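Local coordinates for protein Two-component system sensor histidine kinase (Bacteroides thetaiotaomicron, PDB 3OTT) that is probably a saccharide-sensing membrane histidine kinase that passes signals to transcription, seen here as its extracellular part of two beta-propellers and a beta-sandwich, at residues Cys67-Asp72 against Asp113-Gly118; Tyr75-Met78 against Gly83-Val86; Gly494-Asn499 against Arg503-Leu508. All blocks are in the same frame, centred on the assembly; numbering follows the deposited sequence.

Contact 1 (Cys67-Asp72 against Asp113-Gly118)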
loop_
_atom_site.group_PDB
_atom_site.type_symbol
_atom_site.label_atom_id
_atom_site.label_comp_id
_atom_site.label_asym_id
_atom_site.label_seq_id
_atom_site.Cartn_x
_atom_site.Cartn_y
_atom_site.Cartn_z
ATOM N N CYS B 67 -7.956 -29.870 -3.952
ATOM C CA CYS B 67 -7.491 -28.575 -3.531
ATOM C C CYS B 67 -6.971 -27.897 -4.785
ATOM O O CYS B 67 -6.762 -28.576 -5.789
ATOM C CB CYS B 67 -6.349 -28.719 -2.520
ATOM S SG CYS B 67 -4.858 -29.442 -3.232
ATOM N N GLY B 68 -6.766 -26.587 -4.711
ATOM C CA GLY B 68 -6.205 -25.835 -5.815
ATOM C C GLY B 68 -5.620 -24.525 -5.366
ATOM O O GLY B 68 -5.988 -24.038 -4.326
ATOM N N VAL B 69 -4.684 -23.977 -6.147
ATOM C CA VAL B 69 -4.271 -22.597 -6.034
ATOM C C VAL B 69 -4.032 -22.022 -7.422
ATOM O O VAL B 69 -3.756 -22.771 -8.352
ATOM C CB VAL B 69 -2.929 -22.381 -5.256
ATOM C CG1 VAL B 69 -3.150 -22.558 -3.832
ATOM C CG2 VAL B 69 -1.814 -23.255 -5.778
ATOM N N ILE B 70 -4.107 -20.698 -7.538
ATOM C CA ILE B 70 -3.829 -20.027 -8.785
ATOM C C ILE B 70 -2.334 -19.621 -8.785
ATOM O O ILE B 70 -1.865 -19.009 -7.811
ATOM C CB ILE B 70 -4.759 -18.808 -8.941
ATOM C CG1 ILE B 70 -6.221 -19.277 -9.069
ATOM C CG2 ILE B 70 -4.331 -17.933 -10.115
ATOM C CD1 ILE B 70 -7.255 -18.102 -9.252
ATOM N N ILE B 71 -1.638 -19.916 -9.895
ATOM C CA ILE B 71 -0.219 -19.669 -10.078
ATOM C C ILE B 71 0.014 -18.774 -11.329
ATOM O O ILE B 71 -0.612 -18.966 -12.370
ATOM C CB ILE B 71 0.548 -21.060 -10.251
ATOM C CG1 ILE B 71 0.491 -21.942 -8.991
ATOM C CG2 ILE B 71 1.948 -20.905 -10.712
ATOM C CD1 ILE B 71 0.899 -21.262 -7.733
ATOM N N ASP B 72 0.896 -17.785 -11.202
ATOM C CA ASP B 72 1.295 -16.863 -12.296
ATOM C C ASP B 72 0.116 -16.140 -12.974
ATOM O O ASP B 72 0.228 -15.754 -14.112
ATOM C CB ASP B 72 2.214 -17.565 -13.341
ATOM C CG ASP B 72 3.522 -18.156 -12.714
ATOM O OD1 ASP B 72 3.850 -17.790 -11.541
ATOM O OD2 ASP B 72 4.216 -18.978 -13.397
ATOM N N ASP B 113 7.610 -17.541 -3.967
ATOM C CA ASP B 113 7.631 -18.263 -5.245
ATOM C C ASP B 113 7.914 -19.732 -5.048
ATOM O O ASP B 113 8.459 -20.373 -5.896
ATOM C CB ASP B 113 8.675 -17.647 -6.131
ATOM C CG ASP B 113 8.336 -17.771 -7.613
ATOM O OD1 ASP B 113 7.159 -17.757 -7.966
ATOM O OD2 ASP B 113 9.271 -17.858 -8.417
ATOM N N THR B 114 7.553 -20.242 -3.870
ATOM C CA THR B 114 7.625 -21.627 -3.544
ATOM C C THR B 114 6.220 -22.144 -3.207
ATOM O O THR B 114 5.547 -21.556 -2.357
ATOM C CB THR B 114 8.530 -21.828 -2.340
ATOM O OG1 THR B 114 9.856 -21.444 -2.702
ATOM C CG2 THR B 114 8.580 -23.257 -2.008
ATOM N N LEU B 115 5.820 -23.259 -3.830
ATOM C CA LEU B 115 4.542 -23.914 -3.538
ATOM C C LEU B 115 4.763 -25.155 -2.649
ATOM O O LEU B 115 5.480 -26.084 -3.037
ATOM C CB LEU B 115 3.868 -24.339 -4.843
ATOM C CG LEU B 115 2.456 -24.955 -4.799
ATOM C CD1 LEU B 115 1.394 -23.981 -4.253
ATOM C CD2 LEU B 115 2.010 -25.506 -6.107
ATOM N N TRP B 116 4.142 -25.138 -1.462
ATOM C CA TRP B 116 4.114 -26.235 -0.531
ATOM C C TRP B 116 2.978 -27.212 -0.937
ATOM O O TRP B 116 1.851 -26.782 -1.194
ATOM C CB TRP B 116 3.855 -25.718 0.902
ATOM C CG TRP B 116 5.038 -25.028 1.564
ATOM C CD1 TRP B 116 5.427 -23.718 1.394
ATOM C CD2 TRP B 116 6.004 -25.617 2.463
ATOM N NE1 TRP B 116 6.555 -23.457 2.136
ATOM C CE2 TRP B 116 6.918 -24.588 2.825
ATOM C CE3 TRP B 116 6.150 -26.878 3.041
ATOM C CZ2 TRP B 116 7.999 -24.800 3.718
ATOM C CZ3 TRP B 116 7.253 -27.109 3.930
ATOM C CH2 TRP B 116 8.151 -26.053 4.254
ATOM N N LEU B 117 3.273 -28.512 -0.918
ATOM C CA LEU B 117 2.359 -29.573 -1.320
ATOM C C LEU B 117 2.299 -30.535 -0.175
ATOM O O LEU B 117 3.341 -31.042 0.283
ATOM C CB LEU B 117 2.913 -30.364 -2.554
ATOM C CG LEU B 117 3.332 -29.543 -3.786
ATOM C CD1 LEU B 117 4.006 -30.365 -4.935
ATOM C CD2 LEU B 117 2.080 -28.736 -4.314
ATOM N N GLY B 118 1.083 -30.803 0.284
ATOM C CA GLY B 118 0.841 -31.870 1.236
ATOM C C GLY B 118 0.084 -33.037 0.593
ATOM O O GLY B 118 -0.961 -32.839 -0.052
#
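Val69 and Leu115 reach for each other across the interface between two sheets and meet methyl to methyl, Val69 CG2 lying 3.6 Å from Leu115 CD1. The backbones stay well apart: the closest CA pair, Ile71 and Leu115, is separated by 9.1 Å. Only 113 Å² of surface is buried in total, so the evidence is for a contact of side-chain ends and not for strand pairing.

The conformations explain the fit. In Val69 (chi1 -75°) CG2 is the branch wedged between the backbone N and the carbonyl carbon, and this branch does the touching, while CG1 is turned to the far side of the carbonyl carbon. Leu115 answers with CG swung opposite its own N (chi1 -175°), which extends the side chain, and chi2 of 63° then sets CD1 forward. Ile71, two residues on from Val69 and on the same face of its strand, sends CD1 to the same methyl at a looser 4.4 Å. Leu115 CD1 therefore meets both of them, whereas CD2 packs on Tyr77.

At one end of this apolar patch the carboxylates of Asp72 and Asp113 approach, OD1 to OD1, to 4.9 Å. Each OD1 forms a salt bridge with NH2 of Arg374 of the second subunit, which probably offsets the repulsion between the two acids, and Asp113 OD2 is hydrogen-bonded to Tyr327 OH of that subunit.

This is blade-against-blade packing in a beta-propeller. Strand 67-71 begins one four-stranded blade and pairs with strand 75-79; strand 114-119 is second in the next blade, between strands 105-111 and 122-127, and Ile71 also touches Leu110 of the first of these.

Contact 2 (Tyr75-Met78 against Gly83-Val86)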
loop_
_atom_site.group_PDB
_atom_site.type_symbol
_atom_site.label_atom_id
_atom_site.label_comp_id
_atom_site.label_asym_id
_atom_site.label_seq_id
_atom_site.Cartn_x
_atom_site.Cartn_y
_atom_site.Cartn_z
ATOM N N TYR B 75 -2.581 -20.051 -14.220
ATOM C CA TYR B 75 -2.819 -21.516 -14.054
ATOM C C TYR B 75 -3.677 -21.862 -12.847
ATOM O O TYR B 75 -3.651 -21.190 -11.828
ATOM C CB TYR B 75 -1.509 -22.327 -13.937
ATOM C CG TYR B 75 -0.472 -22.059 -15.009
ATOM C CD1 TYR B 75 -0.611 -22.585 -16.315
ATOM C CD2 TYR B 75 0.661 -21.304 -14.724
ATOM C CE1 TYR B 75 0.339 -22.304 -17.304
ATOM C CE2 TYR B 75 1.613 -21.005 -15.722
ATOM C CZ TYR B 75 1.447 -21.507 -16.985
ATOM O OH TYR B 75 2.449 -21.214 -17.895
ATOM N N LEU B 76 -4.427 -22.923 -12.945
ATOM C CA LEU B 76 -5.028 -23.527 -11.766
ATOM C C LEU B 76 -4.235 -24.801 -11.542
ATOM O O LEU B 76 -4.250 -25.665 -12.439
ATOM C CB LEU B 76 -6.523 -23.860 -11.986
ATOM C CG LEU B 76 -7.613 -22.791 -11.821
ATOM C CD1 LEU B 76 -7.161 -21.386 -12.101
ATOM C CD2 LEU B 76 -8.799 -23.103 -12.711
ATOM N N TYR B 77 -3.466 -24.852 -10.448
ATOM C CA TYR B 77 -2.788 -26.061 -9.979
ATOM C C TYR B 77 -3.766 -26.749 -9.050
ATOM O O TYR B 77 -4.205 -26.171 -8.046
ATOM C CB TYR B 77 -1.465 -25.725 -9.185
ATOM C CG TYR B 77 -0.235 -25.492 -10.041
ATOM C CD1 TYR B 77 -0.313 -24.736 -11.220
ATOM C CD2 TYR B 77 1.001 -26.005 -9.662
ATOM C CE1 TYR B 77 0.821 -24.536 -12.041
ATOM C CE2 TYR B 77 2.157 -25.798 -10.419
ATOM C CZ TYR B 77 2.067 -25.072 -11.627
ATOM O OH TYR B 77 3.210 -24.883 -12.406
ATOM N N MET B 78 -4.092 -27.989 -9.347
ATOM C CA MET B 78 -5.132 -28.701 -8.611
ATOM C C MET B 78 -4.633 -30.070 -8.152
ATOM O O MET B 78 -4.058 -30.816 -8.954
ATOM C CB MET B 78 -6.347 -28.872 -9.539
ATOM C CG MET B 78 -6.897 -27.494 -10.046
ATOM S SD MET B 78 -8.230 -27.845 -11.179
ATOM C CE MET B 78 -7.368 -28.325 -12.691
ATOM N N GLY B 83 -1.689 -36.566 -8.901
ATOM C CA GLY B 83 -0.664 -35.627 -8.544
ATOM C C GLY B 83 -1.213 -34.239 -8.607
ATOM O O GLY B 83 -1.978 -33.798 -7.735
ATOM N N ILE B 84 -0.791 -33.546 -9.636
ATOM C CA ILE B 84 -1.192 -32.193 -9.835
ATOM C C ILE B 84 -1.588 -32.019 -11.254
ATOM O O ILE B 84 -0.836 -32.291 -12.151
ATOM C CB ILE B 84 -0.081 -31.214 -9.473
ATOM C CG1 ILE B 84 0.138 -31.263 -7.964
ATOM C CG2 ILE B 84 -0.420 -29.802 -9.990
ATOM C CD1 ILE B 84 1.062 -30.248 -7.449
ATOM N N LEU B 85 -2.803 -31.555 -11.434
ATOM C CA LEU B 85 -3.334 -31.285 -12.724
ATOM C C LEU B 85 -3.222 -29.778 -12.928
ATOM O O LEU B 85 -3.652 -28.995 -12.069
ATOM C CB LEU B 85 -4.775 -31.742 -12.692
ATOM C CG LEU B 85 -5.526 -31.794 -14.002
ATOM C CD1 LEU B 85 -4.843 -32.760 -15.039
ATOM C CD2 LEU B 85 -6.992 -32.183 -13.636
ATOM N N VAL B 86 -2.558 -29.364 -14.003
ATOM C CA VAL B 86 -2.349 -27.970 -14.269
ATOM C C VAL B 86 -3.233 -27.425 -15.426
ATOM O O VAL B 86 -3.112 -27.855 -16.592
ATOM C CB VAL B 86 -0.871 -27.685 -14.511
ATOM C CG1 VAL B 86 -0.664 -26.242 -14.922
ATOM C CG2 VAL B 86 -0.068 -28.015 -13.244
#
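Met78 and Leu85 are joined by two backbone hydrogen bonds, Met78 N to Leu85 O and Leu85 N to Met78 O, each 2.9 Å long; the second is the straighter, at 165°. The Met78 side chain then folds back over its partner. CB lies 3.7 Å from Leu85 O, and CG is only slightly farther from that oxygen. SD swings clear, 4.8 Å from Leu85 O, until the bend at chi3 (-78°) returns CE to 3.8 Å from the same oxygen and 4.0 Å from Leu85 CD2.

The pairing makes a beta hairpin of the second and third strands of a propeller blade. Tyr77 and Val86 form the adjacent non-hydrogen-bonded pair, their side chains on the opposite face from Met78 and Leu85. Val86 CG2 lies over the Tyr77 ring, 3.8 Å from its centroid and 11° off the normal, a CH-pi contact, while CG1 reaches Tyr77 CE1 and, at 3.9 Å, Tyr75 CD1. The Tyr77 ring also packs on Ile71 of strand 67-71. With an alanine at Tyr77, Val86 CG2 would probably lose the ring it rests on, and a gap is likely to open beside Ile71.

Gln96 grips the other edge of strand 84-88, its OE1 accepting from Val86 N and its NE2 donating to Ile84 O. Tyr75 OH is hydrogen-bonded to His372 NE2 of the second subunit.

Contact 3 (Gly494-Asn499 against Arg503-Leu508); sequences GIDKIN and REVTKL
The carboxylate of Asp496 has Val505 CG1 above one face, displaced toward the CB and OD2 side and 4.2 Å from OD2. Lys507 meets the OD1 end: its CB, 3.6 Å from OD1, is displaced to the same side of the carboxylate plane as Val505, whereas NZ, in a long salt bridge of 3.9 Å to OD1, lies to the other side. Ser470 OG is hydrogen-bonded to both Asp496 OD1 and Lys507 NZ, so the hydroxyl links the two charges.

These groups sit on a beta hairpin formed by the third and outermost strands of a blade in the second propeller. Backbone bonds mark the register, among them Lys497 N to Thr506 O (2.7 Å) and Thr506 N to Lys497 O (2.8 Å). Near the turn Arg503 and Glu504 both face Asn499, a G1 beta bulge, with Arg503 at positive phi (78°). The Asn499 amide closes an Asx turn there, OD1 accepting from Arg501 N and also from Thr502 N. The Arg503 guanidinium makes a cation-pi contact with Tyr463, and its NH2 is hydrogen-bonded to Asn462 O.

On the other face, Lys497 CB already lies near Leu508 CD1; with CG opposite the backbone N (chi1 174°) and the chain bent at chi3 and chi4, CE also comes within 4.1 Å of Leu508 CD1, the two side chains crossing at a slant. Trp486 of strand 485-489 touches both residues. At the open end Gly494 CA stands 3.3 Å from Leu508 O, where a CB on Gly494 would clash with that oxygen.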
loop_
_atom_site.group_PDB
_atom_site.type_symbol
_atom_site.label_atom_id
_atom_site.label_comp_id
_atom_site.label_asym_id
_atom_site.label_seq_id
_atom_site.Cartn_x
_atom_site.Cartn_y
_atom_site.Cartn_z
ATOM N N GLY B 494 -27.654 32.845 16.344
ATOM C CA GLY B 494 -28.358 33.224 15.147
ATOM C C GLY B 494 -27.458 33.057 13.911
ATOM O O GLY B 494 -26.378 32.421 13.976
ATOM N N ILE B 495 -27.908 33.626 12.802
ATOM C CA ILE B 495 -27.133 33.711 11.543
ATOM C C ILE B 495 -27.270 35.134 10.988
ATOM O O ILE B 495 -28.239 35.842 11.248
ATOM C CB ILE B 495 -27.552 32.597 10.461
ATOM C CG1 ILE B 495 -29.016 32.711 10.104
ATOM C CG2 ILE B 495 -27.222 31.118 10.935
ATOM C CD1 ILE B 495 -29.440 31.725 8.973
ATOM N N ASP B 496 -26.262 35.576 10.264
ATOM C CA ASP B 496 -26.232 36.945 9.814
ATOM C C ASP B 496 -26.769 36.942 8.393
ATOM O O ASP B 496 -26.621 35.937 7.682
ATOM C CB ASP B 496 -24.805 37.536 9.916
ATOM C CG ASP B 496 -24.450 38.044 11.362
ATOM O OD1 ASP B 496 -25.315 38.006 12.255
ATOM O OD2 ASP B 496 -23.295 38.491 11.625
ATOM N N LYS B 497 -27.418 38.042 8.017
ATOM C CA LYS B 497 -27.972 38.240 6.693
ATOM C C LYS B 497 -27.339 39.506 6.146
ATOM O O LYS B 497 -27.464 40.580 6.759
ATOM C CB LYS B 497 -29.499 38.364 6.710
ATOM C CG LYS B 497 -30.091 38.715 5.306
ATOM C CD LYS B 497 -31.640 38.831 5.190
ATOM C CE LYS B 497 -32.201 40.055 5.895
ATOM N NZ LYS B 497 -32.291 41.194 5.015
ATOM N N ILE B 498 -26.615 39.359 5.037
ATOM C CA ILE B 498 -26.055 40.488 4.327
ATOM C C ILE B 498 -26.861 40.872 3.057
ATOM O O ILE B 498 -27.195 40.030 2.206
ATOM C CB ILE B 498 -24.621 40.207 3.873
ATOM C CG1 ILE B 498 -23.752 39.862 5.049
ATOM C CG2 ILE B 498 -24.034 41.448 3.134
ATOM C CD1 ILE B 498 -22.419 39.430 4.645
ATOM N N ASN B 499 -27.176 42.141 2.944
ATOM C CA ASN B 499 -27.728 42.670 1.715
ATOM C C ASN B 499 -26.537 43.319 1.021
ATOM O O ASN B 499 -26.092 44.374 1.422
ATOM C CB ASN B 499 -28.868 43.634 1.986
ATOM C CG ASN B 499 -29.411 44.278 0.726
ATOM O OD1 ASN B 499 -28.666 44.531 -0.225
ATOM N ND2 ASN B 499 -30.725 44.580 0.726
ATOM N N ARG B 503 -25.186 46.817 1.824
ATOM C CA ARG B 503 -24.127 46.409 2.710
ATOM C C ARG B 503 -24.649 46.296 4.137
ATOM O O ARG B 503 -23.856 46.172 5.080
ATOM C CB ARG B 503 -22.932 47.365 2.650
ATOM C CG ARG B 503 -22.296 47.464 1.259
ATOM C CD ARG B 503 -20.836 47.855 1.388
ATOM N NE ARG B 503 -20.076 46.736 1.954
ATOM C CZ ARG B 503 -18.850 46.813 2.495
ATOM N NH1 ARG B 503 -18.204 47.983 2.577
ATOM N NH2 ARG B 503 -18.281 45.695 2.965
ATOM N N GLU B 504 -25.967 46.374 4.289
ATOM C CA GLU B 504 -26.583 46.182 5.580
ATOM C C GLU B 504 -26.443 44.712 6.035
ATOM O O GLU B 504 -26.650 43.760 5.230
ATOM C CB GLU B 504 -28.066 46.560 5.504
ATOM C CG GLU B 504 -28.705 46.646 6.897
ATOM C CD GLU B 504 -30.246 46.735 6.896
ATOM O OE1 GLU B 504 -30.843 47.477 6.058
ATOM O OE2 GLU B 504 -30.848 46.064 7.772
ATOM N N VAL B 505 -26.125 44.548 7.316
ATOM C CA VAL B 505 -26.010 43.256 7.986
ATOM C C VAL B 505 -27.028 43.122 9.109
ATOM O O VAL B 505 -27.040 43.925 10.043
ATOM C CB VAL B 505 -24.611 43.059 8.591
ATOM C CG1 VAL B 505 -24.421 41.593 9.037
ATOM C CG2 VAL B 505 -23.517 43.476 7.556
ATOM N N THR B 506 -27.855 42.082 9.052
ATOM C CA THR B 506 -28.829 41.872 10.105
ATOM C C THR B 506 -28.612 40.486 10.792
ATOM O O THR B 506 -28.349 39.498 10.111
ATOM C CB THR B 506 -30.245 41.928 9.545
ATOM O OG1 THR B 506 -30.374 43.056 8.674
ATOM C CG2 THR B 506 -31.263 42.084 10.710
ATOM N N LYS B 507 -28.763 40.427 12.111
ATOM C CA LYS B 507 -28.629 39.183 12.853
ATOM C C LYS B 507 -29.992 38.625 13.058
ATOM O O LYS B 507 -30.768 39.275 13.719
ATOM C CB LYS B 507 -28.007 39.424 14.236
ATOM C CG LYS B 507 -27.966 38.166 15.122
ATOM C CD LYS B 507 -27.397 38.470 16.537
ATOM C CE LYS B 507 -25.884 38.572 16.554
ATOM N NZ LYS B 507 -25.291 37.296 16.089
ATOM N N LEU B 508 -30.282 37.420 12.542
ATOM C CA LEU B 508 -31.619 36.836 12.666
ATOM C C LEU B 508 -31.684 35.471 13.409
ATOM O O LEU B 508 -30.716 34.753 13.453
ATOM C CB LEU B 508 -32.254 36.693 11.287
ATOM C CG LEU B 508 -32.668 37.988 10.554
ATOM C CD1 LEU B 508 -32.804 37.610 9.098
ATOM C CD2 LEU B 508 -33.955 38.618 11.124
#

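In the fold
From the N terminus, strand 67-71 opens contact 1, and the chain turns directly into strand 75-79. Contact 2 closes a tight hairpin loop with strand 84-88 before the chain reaches strand 114-119 and completes contact 1; contact 2 thus lies within the longer loop. The two touch, their centres 9 Å apart: one joins strands inside a blade, the other sets that blade against the next, and a probable backbone hydrogen bond from Val69 N to Tyr77 O and the packing of Leu117 on Ile84 tie them. Contact 3 follows in series, a second local hairpin about 71 Å from contact 1 between centres, across the chain's centre. It belongs to the other propeller, so no contact here bridges the two.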